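Local coordinates for FAD:protein FMN transferase (Pseudomonas stutzeri ATCC 14405 = CCUG 16156, PDB 5MGY), which probably transfers the FMN moiety of FAD onto threonine side chains of target proteins, releasing AMP, in a reaction that depends on magnesium, at residues Ser91-Gly96 against Thr267-Gly272; Asp95-Leu100 against Ser274-Val279; Lys284-Ala289 against Ala296-Arg301. One frame throughout, in Å; residues are numbered along the deposited sequence.

Helix 267-292 runs through all three contacts, meeting them in order from its N-terminal turns to its C-terminal ones. Interactions 1 and 2 set its first half against the end of helix 78-93 and the loop that follows; they share Asp95 and Gly96, and their centres are about 6 Å apart. Interaction 3 comes later in the chain, where the second half of the helix packs on strand 295-301 of the antiparallel sheet; its centre is about 14 Å from that of interaction 1 and 12 Å from that of interaction 2. The magnesium ligands Asp271 and Thr275 therefore sit on a helix packed by both the 91-100 region and the sheet.

Interaction 1: residues Ser91-Gly96 against Thr267-Gly272; sequences SADSDG and TLRADG. With MG (magnesium ion), chain I.
Asp93 and Arg269 meet in a salt bridge between the last turn of helix 78-93 and the first turns of helix 267-292. Its one hydrogen bond, from Arg269 NH1 to Asp93 OD2, is 2.7 Å long but weak, since the N-H...O angle is only 127°. Carboxylate and guanidinium planes stand 68° apart, so the pair is not the flat, two-pronged kind: OD2 alone makes the bond, while OD1 is held by Gln89. A bend at chi3 (58°) turns the end of the Arg269 chain toward Asp93, and on the way it touches Gln89 and Leu90.

This bridge is the contact proper, a loose one at the protein surface, where both residues remain partly exposed. Its surroundings are packed more closely: Ser94, the first residue past the helix, is buried against Ala276 and Leu288, and in the neighbouring helix-helix packing Leu268 rests on Leu83 and Ala86. Ser91 O accepts both Ser94 N and Gly96 N, from opposite faces of its plane, which ties the chain down as it leaves the helix. Further along, Asp271 OD2 binds the magnesium ion at 2.4 Å.

An acid at a C-terminal helix end and a base near an N-terminal one would each probably sit unfavourably in the field of its own helix, and their pairing is likely to offset this in part.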
ATOM      1  N   SER A  91     -10.830  -7.230  -1.002  1.00 45.27           N
ATOM      2  CA  SER A  91     -12.011  -6.802  -1.761  1.00 49.10           C
ATOM      3  C   SER A  91     -13.264  -7.102  -0.974  1.00 49.45           C
ATOM      4  O   SER A  91     -14.087  -6.206  -0.760  1.00 50.24           O
ATOM      5  CB  SER A  91     -12.125  -7.462  -3.141  1.00 49.58           C
ATOM      6  OG  SER A  91     -13.313  -7.018  -3.791  1.00 48.36           O
ATOM      7  N   ALA A  92     -13.384  -8.348  -0.526  1.00 48.06           N
ATOM      8  CA  ALA A  92     -14.523  -8.749   0.302  1.00 50.68           C
ATOM      9  C   ALA A  92     -14.664  -7.867   1.600  1.00 55.43           C
ATOM     10  O   ALA A  92     -15.726  -7.315   1.879  1.00 58.72           O
ATOM     11  CB  ALA A  92     -14.448 -10.234   0.629  1.00 48.77           C
ATOM     12  N   ASP A  93     -13.588  -7.676   2.344  1.00 52.56           N
ATOM     13  CA  ASP A  93     -13.667  -6.908   3.565  1.00 48.65           C
ATOM     14  C   ASP A  93     -13.988  -5.428   3.345  1.00 47.24           C
ATOM     15  O   ASP A  93     -14.483  -4.805   4.263  1.00 49.02           O
ATOM     16  CB  ASP A  93     -12.349  -7.003   4.333  1.00 49.39           C
ATOM     17  CG  ASP A  93     -11.989  -8.425   4.712  1.00 48.40           C
ATOM     18  OD1 ASP A  93     -12.842  -9.330   4.526  1.00 45.95           O
ATOM     19  OD2 ASP A  93     -10.835  -8.633   5.180  1.00 48.60           O
ATOM     20  N   SER A  94     -13.723  -4.873   2.165  1.00 43.08           N
ATOM     21  CA  SER A  94     -13.925  -3.435   1.922  1.00 43.79           C
ATOM     22  C   SER A  94     -15.088  -3.141   0.958  1.00 45.69           C
ATOM     23  O   SER A  94     -15.068  -2.124   0.281  1.00 46.32           O
ATOM     24  CB  SER A  94     -12.638  -2.830   1.371  1.00 41.91           C
ATOM     25  OG  SER A  94     -12.484  -3.169   0.001  1.00 41.45           O
ATOM     26  N   ASP A  95     -16.074  -4.046   0.879  1.00 46.54           N
ATOM     27  CA  ASP A  95     -17.223  -3.897  -0.002  1.00 45.12           C
ATOM     28  C   ASP A  95     -16.861  -3.501  -1.418  1.00 43.10           C
ATOM     29  O   ASP A  95     -17.513  -2.647  -1.960  1.00 41.18           O
ATOM     30  CB  ASP A  95     -18.200  -2.866   0.571  1.00 48.12           C
ATOM     31  CG  ASP A  95     -18.847  -3.324   1.877  1.00 53.63           C
ATOM     32  OD1 ASP A  95     -19.016  -4.534   2.118  1.00 59.55           O
ATOM     33  OD2 ASP A  95     -19.225  -2.461   2.680  1.00 56.93           O
ATOM     34  N   GLY A  96     -15.811  -4.111  -1.993  1.00 42.44           N
ATOM     35  CA  GLY A  96     -15.355  -3.853  -3.379  1.00 39.25           C
ATOM     36  C   GLY A  96     -14.556  -2.573  -3.639  1.00 38.00           C
ATOM     37  O   GLY A  96     -14.172  -2.260  -4.751  1.00 35.25           O
ATOM     38  N   THR A 267       1.501  -5.163   7.345  1.00 33.16           N
ATOM     39  CA  THR A 267       1.720  -3.971   6.522  1.00 29.94           C
ATOM     40  C   THR A 267       1.070  -4.111   5.130  1.00 32.22           C
ATOM     41  O   THR A 267       0.779  -3.130   4.484  1.00 30.35           O
ATOM     42  CB  THR A 267       3.219  -3.811   6.332  1.00 28.21           C
ATOM     43  OG1 THR A 267       3.858  -4.035   7.576  1.00 25.70           O
ATOM     44  CG2 THR A 267       3.574  -2.469   5.837  1.00 29.18           C
ATOM     45  N   LEU A 268       0.901  -5.348   4.649  1.00 35.02           N
ATOM     46  CA  LEU A 268       0.220  -5.596   3.382  1.00 35.45           C
ATOM     47  C   LEU A 268      -1.230  -5.066   3.511  1.00 36.19           C
ATOM     48  O   LEU A 268      -1.688  -4.208   2.716  1.00 36.15           O
ATOM     49  CB  LEU A 268       0.263  -7.109   3.055  1.00 35.21           C
ATOM     50  CG  LEU A 268      -0.238  -7.542   1.673  1.00 34.90           C
ATOM     51  CD1 LEU A 268       0.116  -8.972   1.328  1.00 33.14           C
ATOM     52  CD2 LEU A 268      -1.737  -7.315   1.505  1.00 36.13           C
ATOM     53  N   ARG A 269      -1.932  -5.587   4.514  1.00 37.89           N
ATOM     54  CA  ARG A 269      -3.294  -5.118   4.913  1.00 39.44           C
ATOM     55  C   ARG A 269      -3.426  -3.606   5.117  1.00 35.60           C
ATOM     56  O   ARG A 269      -4.356  -2.996   4.576  1.00 33.80           O
ATOM     57  CB  ARG A 269      -3.830  -5.925   6.132  1.00 40.10           C
ATOM     58  CG  ARG A 269      -4.162  -7.336   5.642  1.00 43.17           C
ATOM     59  CD  ARG A 269      -5.208  -8.141   6.363  1.00 44.85           C
ATOM     60  NE  ARG A 269      -6.561  -7.542   6.449  1.00 46.69           N
ATOM     61  CZ  ARG A 269      -7.550  -7.686   5.576  1.00 44.86           C
ATOM     62  NH1 ARG A 269      -8.723  -7.145   5.834  1.00 44.83           N
ATOM     63  NH2 ARG A 269      -7.384  -8.323   4.435  1.00 49.79           N
ATOM     64  N   ALA A 270      -2.458  -2.993   5.782  1.00 31.83           N
ATOM     65  CA  ALA A 270      -2.499  -1.548   5.921  1.00 33.35           C
ATOM     66  C   ALA A 270      -2.440  -0.833   4.569  1.00 32.59           C
ATOM     67  O   ALA A 270      -3.090   0.150   4.381  1.00 32.49           O
ATOM     68  CB  ALA A 270      -1.378  -1.039   6.841  1.00 34.55           C
ATOM     69  N   ASP A 271      -1.654  -1.340   3.629  1.00 32.00           N
ATOM     70  CA  ASP A 271      -1.435  -0.685   2.331  1.00 30.38           C
ATOM     71  C   ASP A 271      -2.733  -0.797   1.530  1.00 29.65           C
ATOM     72  O   ASP A 271      -3.095   0.119   0.746  1.00 26.13           O
ATOM     73  CB  ASP A 271      -0.182  -1.325   1.627  1.00 30.34           C
ATOM     74  CG  ASP A 271       0.422  -0.468   0.479  1.00 30.04           C
ATOM     75  OD1 ASP A 271       1.307  -1.000  -0.261  1.00 31.83           O
ATOM     76  OD2 ASP A 271       0.014   0.704   0.268  1.00 29.86           O
ATOM     77  N   GLY A 272      -3.402  -1.940   1.749  1.00 28.40           N
ATOM     78  CA  GLY A 272      -4.587  -2.290   1.039  1.00 29.63           C
ATOM     79  C   GLY A 272      -5.764  -1.487   1.547  1.00 31.20           C
ATOM     80  O   GLY A 272      -6.439  -0.789   0.766  1.00 29.27           O
TER
HETATM   81 MG    MG I 401      -1.595   1.416  -1.334  1.00 51.00          MG

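Interaction 2: residues Asp95-Leu100 against Ser274-Val279; sequences DGAFDL and STALMV. With MG (magnesium ion), chain I.
The methyl group of Ala97 lies against the helical turn that runs from Ala276 to Val279, with Ala97 CB 3.7 Å from Ala276 O. The same carbon is also packed beside two side chains: it is 4.1 Å from Ala276 CB and equally far from Val279 CG1. With CG1 anti to the backbone N (chi1 165°), both methyls of Val279 border the Ala97 carbonyl oxygen; CG2 is the closer, 3.7 Å from Ala97 O, while CG1 also meets Ala97 CB. The backbones are close as well, the alpha carbons of Ala97 and Ala276 being 5.0 Å apart, a spacing that small side chains permit.

Phe98 takes part mainly through its beta carbon, which lies 4.5 Å from Ala276 CB. Its ring extends past the helix and packs on Ser157 and Ile158, while its backbone N is hydrogen-bonded to the Ser94 hydroxyl. Ala97 and Phe98 thus rest on residues 274-279 through van der Waals contacts alone, to which Asp95 adds a salt bridge with Arg291 further along the helix.

One turn before Val279, Thr275 points its hydroxyl at the magnesium ion, with OG1 2.5 Å from the metal and anti to the carbonyl carbon (chi1 -66°). Asp271 OD2, one helical turn earlier, and Ser157 O are the other protein ligands. The loop with Phe98 therefore lies beside the magnesium site of this ApbE-family flavin transferase, in which a helix supplies two of the ligands and a backbone carbonyl the third.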
ATOM      1  N   ASP A  95     -16.074  -4.046   0.879  1.00 46.54           N
ATOM      2  CA  ASP A  95     -17.223  -3.897  -0.002  1.00 45.12           C
ATOM      3  C   ASP A  95     -16.861  -3.501  -1.418  1.00 43.10           C
ATOM      4  O   ASP A  95     -17.513  -2.647  -1.960  1.00 41.18           O
ATOM      5  CB  ASP A  95     -18.200  -2.866   0.571  1.00 48.12           C
ATOM      6  CG  ASP A  95     -18.847  -3.324   1.877  1.00 53.63           C
ATOM      7  OD1 ASP A  95     -19.016  -4.534   2.118  1.00 59.55           O
ATOM      8  OD2 ASP A  95     -19.225  -2.461   2.680  1.00 56.93           O
ATOM      9  N   GLY A  96     -15.811  -4.111  -1.993  1.00 42.44           N
ATOM     10  CA  GLY A  96     -15.355  -3.853  -3.379  1.00 39.25           C
ATOM     11  C   GLY A  96     -14.556  -2.573  -3.639  1.00 38.00           C
ATOM     12  O   GLY A  96     -14.172  -2.260  -4.751  1.00 35.25           O
ATOM     13  N   ALA A  97     -14.304  -1.797  -2.609  1.00 41.70           N
ATOM     14  CA  ALA A  97     -13.482  -0.592  -2.787  1.00 41.65           C
ATOM     15  C   ALA A  97     -12.024  -0.935  -3.190  1.00 37.85           C
ATOM     16  O   ALA A  97     -11.374  -0.154  -3.847  1.00 35.79           O
ATOM     17  CB  ALA A  97     -13.513   0.248  -1.524  1.00 39.97           C
ATOM     18  N   PHE A  98     -11.558  -2.102  -2.778  1.00 37.51           N
ATOM     19  CA  PHE A  98     -10.256  -2.615  -3.167  1.00 39.82           C
ATOM     20  C   PHE A  98     -10.412  -3.500  -4.387  1.00 39.90           C
ATOM     21  O   PHE A  98     -11.127  -4.512  -4.324  1.00 41.39           O
ATOM     22  CB  PHE A  98      -9.584  -3.429  -2.028  1.00 40.28           C
ATOM     23  CG  PHE A  98      -8.206  -3.892  -2.369  1.00 40.84           C
ATOM     24  CD1 PHE A  98      -7.099  -3.123  -2.052  1.00 42.14           C
ATOM     25  CD2 PHE A  98      -8.010  -5.057  -3.099  1.00 41.64           C
ATOM     26  CE1 PHE A  98      -5.816  -3.519  -2.416  1.00 41.56           C
ATOM     27  CE2 PHE A  98      -6.734  -5.448  -3.480  1.00 40.07           C
ATOM     28  CZ  PHE A  98      -5.634  -4.680  -3.134  1.00 39.75           C
ATOM     29  N   ASP A  99      -9.683  -3.158  -5.453  1.00 38.52           N
ATOM     30  CA  ASP A  99      -9.724  -3.893  -6.717  1.00 38.51           C
ATOM     31  C   ASP A  99      -8.329  -3.890  -7.411  1.00 36.24           C
ATOM     32  O   ASP A  99      -7.779  -2.842  -7.838  1.00 35.37           O
ATOM     33  CB  ASP A  99     -10.832  -3.276  -7.629  1.00 41.81           C
ATOM     34  CG  ASP A  99     -11.464  -4.291  -8.616  1.00 43.96           C
ATOM     35  OD1 ASP A  99     -12.702  -4.332  -8.740  1.00 49.36           O
ATOM     36  OD2 ASP A  99     -10.755  -5.078  -9.255  1.00 45.40           O
ATOM     37  N   LEU A 100      -7.795  -5.074  -7.609  1.00 34.93           N
ATOM     38  CA  LEU A 100      -6.566  -5.221  -8.437  1.00 37.71           C
ATOM     39  C   LEU A 100      -6.712  -5.040  -9.971  1.00 37.77           C
ATOM     40  O   LEU A 100      -5.696  -5.030 -10.656  1.00 41.18           O
ATOM     41  CB  LEU A 100      -5.952  -6.594  -8.194  1.00 36.46           C
ATOM     42  CG  LEU A 100      -5.648  -6.885  -6.728  1.00 37.16           C
ATOM     43  CD1 LEU A 100      -5.304  -8.327  -6.510  1.00 39.56           C
ATOM     44  CD2 LEU A 100      -4.479  -6.023  -6.265  1.00 39.18           C
ATOM     45  N   SER A 274      -5.777   1.083   3.614  1.00 30.03           N
ATOM     46  CA  SER A 274      -5.479   2.458   3.253  1.00 32.37           C
ATOM     47  C   SER A 274      -5.961   2.862   1.856  1.00 31.50           C
ATOM     48  O   SER A 274      -6.590   3.890   1.702  1.00 29.71           O
ATOM     49  CB  SER A 274      -3.968   2.722   3.359  1.00 33.59           C
ATOM     50  OG  SER A 274      -3.690   3.996   2.880  1.00 34.36           O
ATOM     51  N   THR A 275      -5.644   2.065   0.843  1.00 32.26           N
ATOM     52  CA  THR A 275      -6.127   2.358  -0.529  1.00 33.68           C
ATOM     53  C   THR A 275      -7.676   2.376  -0.640  1.00 31.98           C
ATOM     54  O   THR A 275      -8.231   3.178  -1.406  1.00 30.49           O
ATOM     55  CB  THR A 275      -5.508   1.363  -1.560  1.00 34.43           C
ATOM     56  OG1 THR A 275      -4.101   1.585  -1.631  1.00 38.26           O
ATOM     57  CG2 THR A 275      -6.067   1.551  -2.966  1.00 35.54           C
ATOM     58  N   ALA A 276      -8.316   1.468   0.097  1.00 30.54           N
ATOM     59  CA  ALA A 276      -9.756   1.247   0.060  1.00 32.59           C
ATOM     60  C   ALA A 276     -10.501   2.402   0.718  1.00 35.51           C
ATOM     61  O   ALA A 276     -11.577   2.841   0.240  1.00 33.43           O
ATOM     62  CB  ALA A 276     -10.102  -0.027   0.810  1.00 31.88           C
ATOM     63  N   LEU A 277      -9.933   2.861   1.833  1.00 35.44           N
ATOM     64  CA  LEU A 277     -10.492   3.965   2.594  1.00 36.10           C
ATOM     65  C   LEU A 277     -10.434   5.237   1.783  1.00 38.90           C
ATOM     66  O   LEU A 277     -11.386   5.989   1.799  1.00 46.54           O
ATOM     67  CB  LEU A 277      -9.779   4.137   3.949  1.00 34.16           C
ATOM     68  CG  LEU A 277     -10.083   2.996   4.883  1.00 32.92           C
ATOM     69  CD1 LEU A 277      -9.492   3.259   6.252  1.00 32.89           C
ATOM     70  CD2 LEU A 277     -11.600   2.739   4.986  1.00 32.10           C
ATOM     71  N   MET A 278      -9.357   5.453   1.042  1.00 39.54           N
ATOM     72  CA  MET A 278      -9.232   6.630   0.190  1.00 40.38           C
ATOM     73  C   MET A 278     -10.171   6.539  -1.028  1.00 41.71           C
ATOM     74  O   MET A 278     -10.560   7.573  -1.588  1.00 42.02           O
ATOM     75  CB  MET A 278      -7.790   6.800  -0.268  1.00 40.25           C
ATOM     76  CG  MET A 278      -7.566   7.823  -1.376  1.00 42.90           C
ATOM     77  SD  MET A 278      -7.977   9.523  -0.961  1.00 44.90           S
ATOM     78  CE  MET A 278      -6.576   9.977   0.025  1.00 45.84           C
ATOM     79  N   VAL A 279     -10.488   5.326  -1.473  1.00 38.37           N
ATOM     80  CA  VAL A 279     -11.482   5.199  -2.488  1.00 38.55           C
ATOM     81  C   VAL A 279     -12.769   5.670  -1.857  1.00 38.28           C
ATOM     82  O   VAL A 279     -13.429   6.516  -2.408  1.00 39.48           O
ATOM     83  CB  VAL A 279     -11.599   3.750  -3.030  1.00 39.11           C
ATOM     84  CG1 VAL A 279     -12.892   3.528  -3.844  1.00 34.87           C
ATOM     85  CG2 VAL A 279     -10.328   3.416  -3.828  1.00 39.55           C
TER
HETATM   86 MG    MG I 401      -1.595   1.416  -1.334  1.00 51.00          MG

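Interaction 3: residues Lys284-Ala289 against Ala296-Arg301; sequences KGLALA and AFFVVR
Gly285 O accepts the backbone hydrogen bond of Ala289 N at 2.8 Å, closing the helical turn onto which the ring of Phe298 packs from the strand. That bond is internal to the helix; across to the strand the contact is apolar. Leu286 covers one face of the ring: its CG stands 4.2 Å from the ring centroid and 17° off the normal, a CH-pi contact displaced somewhat toward the rim, and its CD2 reaches CE2 as well. Ala289 comes from another direction, its CB lying near the ring plane at the edge, 4.4 Å from CZ. The far end of the ring also approaches the helix backbone, where Phe298 CZ comes to 3.5 Å from Leu286 N, beside Gly285 C. A beta carbon on Gly285 would point at the ring, so the lack of one lets the aromatic group approach the main chain.

Phe298 has CG anti to its own carbonyl carbon (chi1 -65°), which helps direct the ring from the strand to the helix. With an alanine here the face contact with Leu286 is lost, which would probably open a gap between helix and strand and leave the leucine side chain freer to turn.

The axes of the two segments run nearly antiparallel, at 172°, with a closest approach of 10.1 Å. Leu277, two turns earlier in helix 267-292, also touches Phe298 and Ala296, extending the apolar layer toward the N-terminal half of the helix. Phe297, by contrast, packs on Ile203 and Ala205 of strand 199-205. Strand 295-301 itself lies between strands 257-264 and 306-310 of the antiparallel sheet, so the contact lays the C-terminal part of the long helix on the sheet.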
ATOM      1  N   LYS A 284     -17.969   7.105   3.983  1.00 58.54           N
ATOM      2  CA  LYS A 284     -18.041   5.625   3.882  1.00 59.20           C
ATOM      3  C   LYS A 284     -16.807   4.969   4.475  1.00 52.97           C
ATOM      4  O   LYS A 284     -16.911   3.852   5.065  1.00 50.04           O
ATOM      5  CB  LYS A 284     -18.232   5.174   2.447  1.00 64.40           C
ATOM      6  CG  LYS A 284     -19.634   5.368   1.958  1.00 67.59           C
ATOM      7  CD  LYS A 284     -19.775   5.428   0.454  1.00 65.18           C
ATOM      8  CE  LYS A 284     -21.033   6.214   0.187  1.00 69.42           C
ATOM      9  NZ  LYS A 284     -21.139   6.436  -1.252  1.00 75.62           N
ATOM     10  N   GLY A 285     -15.683   5.700   4.347  1.00 45.23           N
ATOM     11  CA  GLY A 285     -14.416   5.332   4.952  1.00 47.79           C
ATOM     12  C   GLY A 285     -14.491   5.033   6.421  1.00 48.04           C
ATOM     13  O   GLY A 285     -14.287   3.896   6.855  1.00 49.89           O
ATOM     14  N   LEU A 286     -14.828   6.067   7.176  1.00 53.49           N
ATOM     15  CA  LEU A 286     -15.115   5.940   8.623  1.00 55.93           C
ATOM     16  C   LEU A 286     -16.099   4.853   9.103  1.00 53.66           C
ATOM     17  O   LEU A 286     -15.882   4.208  10.154  1.00 49.69           O
ATOM     18  CB  LEU A 286     -15.613   7.258   9.137  1.00 59.66           C
ATOM     19  CG  LEU A 286     -14.485   7.995   9.808  1.00 64.65           C
ATOM     20  CD1 LEU A 286     -14.899   9.469   9.921  1.00 65.86           C
ATOM     21  CD2 LEU A 286     -14.174   7.343  11.169  1.00 63.02           C
ATOM     22  N   ALA A 287     -17.188   4.694   8.356  1.00 51.76           N
ATOM     23  CA  ALA A 287     -18.210   3.731   8.709  1.00 52.80           C
ATOM     24  C   ALA A 287     -17.599   2.351   8.579  1.00 52.72           C
ATOM     25  O   ALA A 287     -17.692   1.567   9.554  1.00 51.70           O
ATOM     26  CB  ALA A 287     -19.466   3.902   7.852  1.00 52.30           C
ATOM     27  N   LEU A 288     -16.940   2.076   7.422  1.00 52.34           N
ATOM     28  CA  LEU A 288     -16.258   0.770   7.170  1.00 47.88           C
ATOM     29  C   LEU A 288     -15.209   0.532   8.251  1.00 40.98           C
ATOM     30  O   LEU A 288     -15.200  -0.517   8.923  1.00 36.09           O
ATOM     31  CB  LEU A 288     -15.620   0.706   5.761  1.00 49.28           C
ATOM     32  CG  LEU A 288     -14.978  -0.654   5.425  1.00 49.86           C
ATOM     33  CD1 LEU A 288     -15.989  -1.679   4.973  1.00 52.38           C
ATOM     34  CD2 LEU A 288     -13.901  -0.476   4.392  1.00 50.17           C
ATOM     35  N   ALA A 289     -14.378   1.536   8.448  1.00 37.99           N
ATOM     36  CA  ALA A 289     -13.313   1.370   9.388  1.00 45.33           C
ATOM     37  C   ALA A 289     -13.830   0.982  10.768  1.00 52.06           C
ATOM     38  O   ALA A 289     -13.294   0.044  11.358  1.00 53.13           O
ATOM     39  CB  ALA A 289     -12.424   2.593   9.462  1.00 46.91           C
ATOM     40  N   ALA A 296      -7.484   3.644  12.076  1.00 41.12           N
ATOM     41  CA  ALA A 296      -7.247   4.585  10.987  1.00 40.49           C
ATOM     42  C   ALA A 296      -7.368   6.048  11.441  1.00 41.47           C
ATOM     43  O   ALA A 296      -8.111   6.340  12.383  1.00 44.10           O
ATOM     44  CB  ALA A 296      -8.244   4.317   9.869  1.00 38.62           C
ATOM     45  N   PHE A 297      -6.680   6.941  10.731  1.00 39.45           N
ATOM     46  CA  PHE A 297      -6.608   8.369  11.034  1.00 41.66           C
ATOM     47  C   PHE A 297      -6.797   9.121   9.717  1.00 40.95           C
ATOM     48  O   PHE A 297      -5.914   9.100   8.853  1.00 40.54           O
ATOM     49  CB  PHE A 297      -5.234   8.671  11.628  1.00 45.28           C
ATOM     50  CG  PHE A 297      -5.006  10.106  12.005  1.00 49.13           C
ATOM     51  CD1 PHE A 297      -5.228  10.502  13.345  1.00 53.59           C
ATOM     52  CD2 PHE A 297      -4.535  11.050  11.083  1.00 47.52           C
ATOM     53  CE1 PHE A 297      -4.998  11.814  13.752  1.00 53.46           C
ATOM     54  CE2 PHE A 297      -4.312  12.365  11.487  1.00 51.27           C
ATOM     55  CZ  PHE A 297      -4.563  12.753  12.817  1.00 53.27           C
ATOM     56  N   PHE A 298      -7.938   9.775   9.563  1.00 41.29           N
ATOM     57  CA  PHE A 298      -8.313  10.474   8.344  1.00 39.94           C
ATOM     58  C   PHE A 298      -7.940  11.964   8.299  1.00 40.99           C
ATOM     59  O   PHE A 298      -7.942  12.606   9.304  1.00 41.77           O
ATOM     60  CB  PHE A 298      -9.815  10.401   8.217  1.00 38.25           C
ATOM     61  CG  PHE A 298     -10.341   9.052   8.024  1.00 38.09           C
ATOM     62  CD1 PHE A 298     -10.906   8.682   6.807  1.00 37.42           C
ATOM     63  CD2 PHE A 298     -10.287   8.128   9.033  1.00 38.19           C
ATOM     64  CE1 PHE A 298     -11.400   7.409   6.614  1.00 37.69           C
ATOM     65  CE2 PHE A 298     -10.784   6.852   8.834  1.00 39.89           C
ATOM     66  CZ  PHE A 298     -11.339   6.488   7.627  1.00 37.70           C
ATOM     67  N   VAL A 299      -7.603  12.505   7.127  1.00 40.45           N
ATOM     68  CA  VAL A 299      -7.378  13.935   6.971  1.00 42.84           C
ATOM     69  C   VAL A 299      -8.313  14.471   5.900  1.00 44.60           C
ATOM     70  O   VAL A 299      -8.089  14.310   4.698  1.00 42.16           O
ATOM     71  CB  VAL A 299      -5.925  14.297   6.654  1.00 47.01           C
ATOM     72  CG1 VAL A 299      -5.745  15.798   6.645  1.00 47.50           C
ATOM     73  CG2 VAL A 299      -5.032  13.755   7.748  1.00 50.60           C
ATOM     74  N   VAL A 300      -9.351  15.149   6.378  1.00 49.34           N
ATOM     75  CA  VAL A 300     -10.412  15.692   5.561  1.00 52.29           C
ATOM     76  C   VAL A 300     -10.243  17.186   5.477  1.00 58.13           C
ATOM     77  O   VAL A 300     -10.027  17.916   6.511  1.00 67.16           O
ATOM     78  CB  VAL A 300     -11.793  15.397   6.149  1.00 51.22           C
ATOM     79  CG1 VAL A 300     -12.847  15.779   5.134  1.00 50.66           C
ATOM     80  CG2 VAL A 300     -11.901  13.946   6.574  1.00 48.87           C
ATOM     81  N   ARG A 301     -10.270  17.593   4.212  1.00 58.71           N
ATOM     82  CA  ARG A 301     -10.154  18.958   3.788  1.00 65.57           C
ATOM     83  C   ARG A 301     -11.528  19.556   3.897  1.00 71.80           C
ATOM     84  O   ARG A 301     -12.452  19.179   3.198  1.00 61.12           O
ATOM     85  CB  ARG A 301      -9.684  18.978   2.357  1.00 68.12           C
ATOM     86  CG  ARG A 301     -10.104  20.173   1.560  1.00 72.12           C
ATOM     87  CD  ARG A 301      -9.435  21.409   2.051  1.00 78.98           C
ATOM     88  NE  ARG A 301      -8.238  21.763   1.297  1.00 83.04           N
ATOM     89  CZ  ARG A 301      -8.084  22.980   0.734  1.00 88.18           C
ATOM     90  NH1 ARG A 301      -6.986  23.297   0.102  1.00 87.14           N
ATOM     91  NH2 ARG A 301      -9.017  23.897   0.770  1.00 90.10           N
TER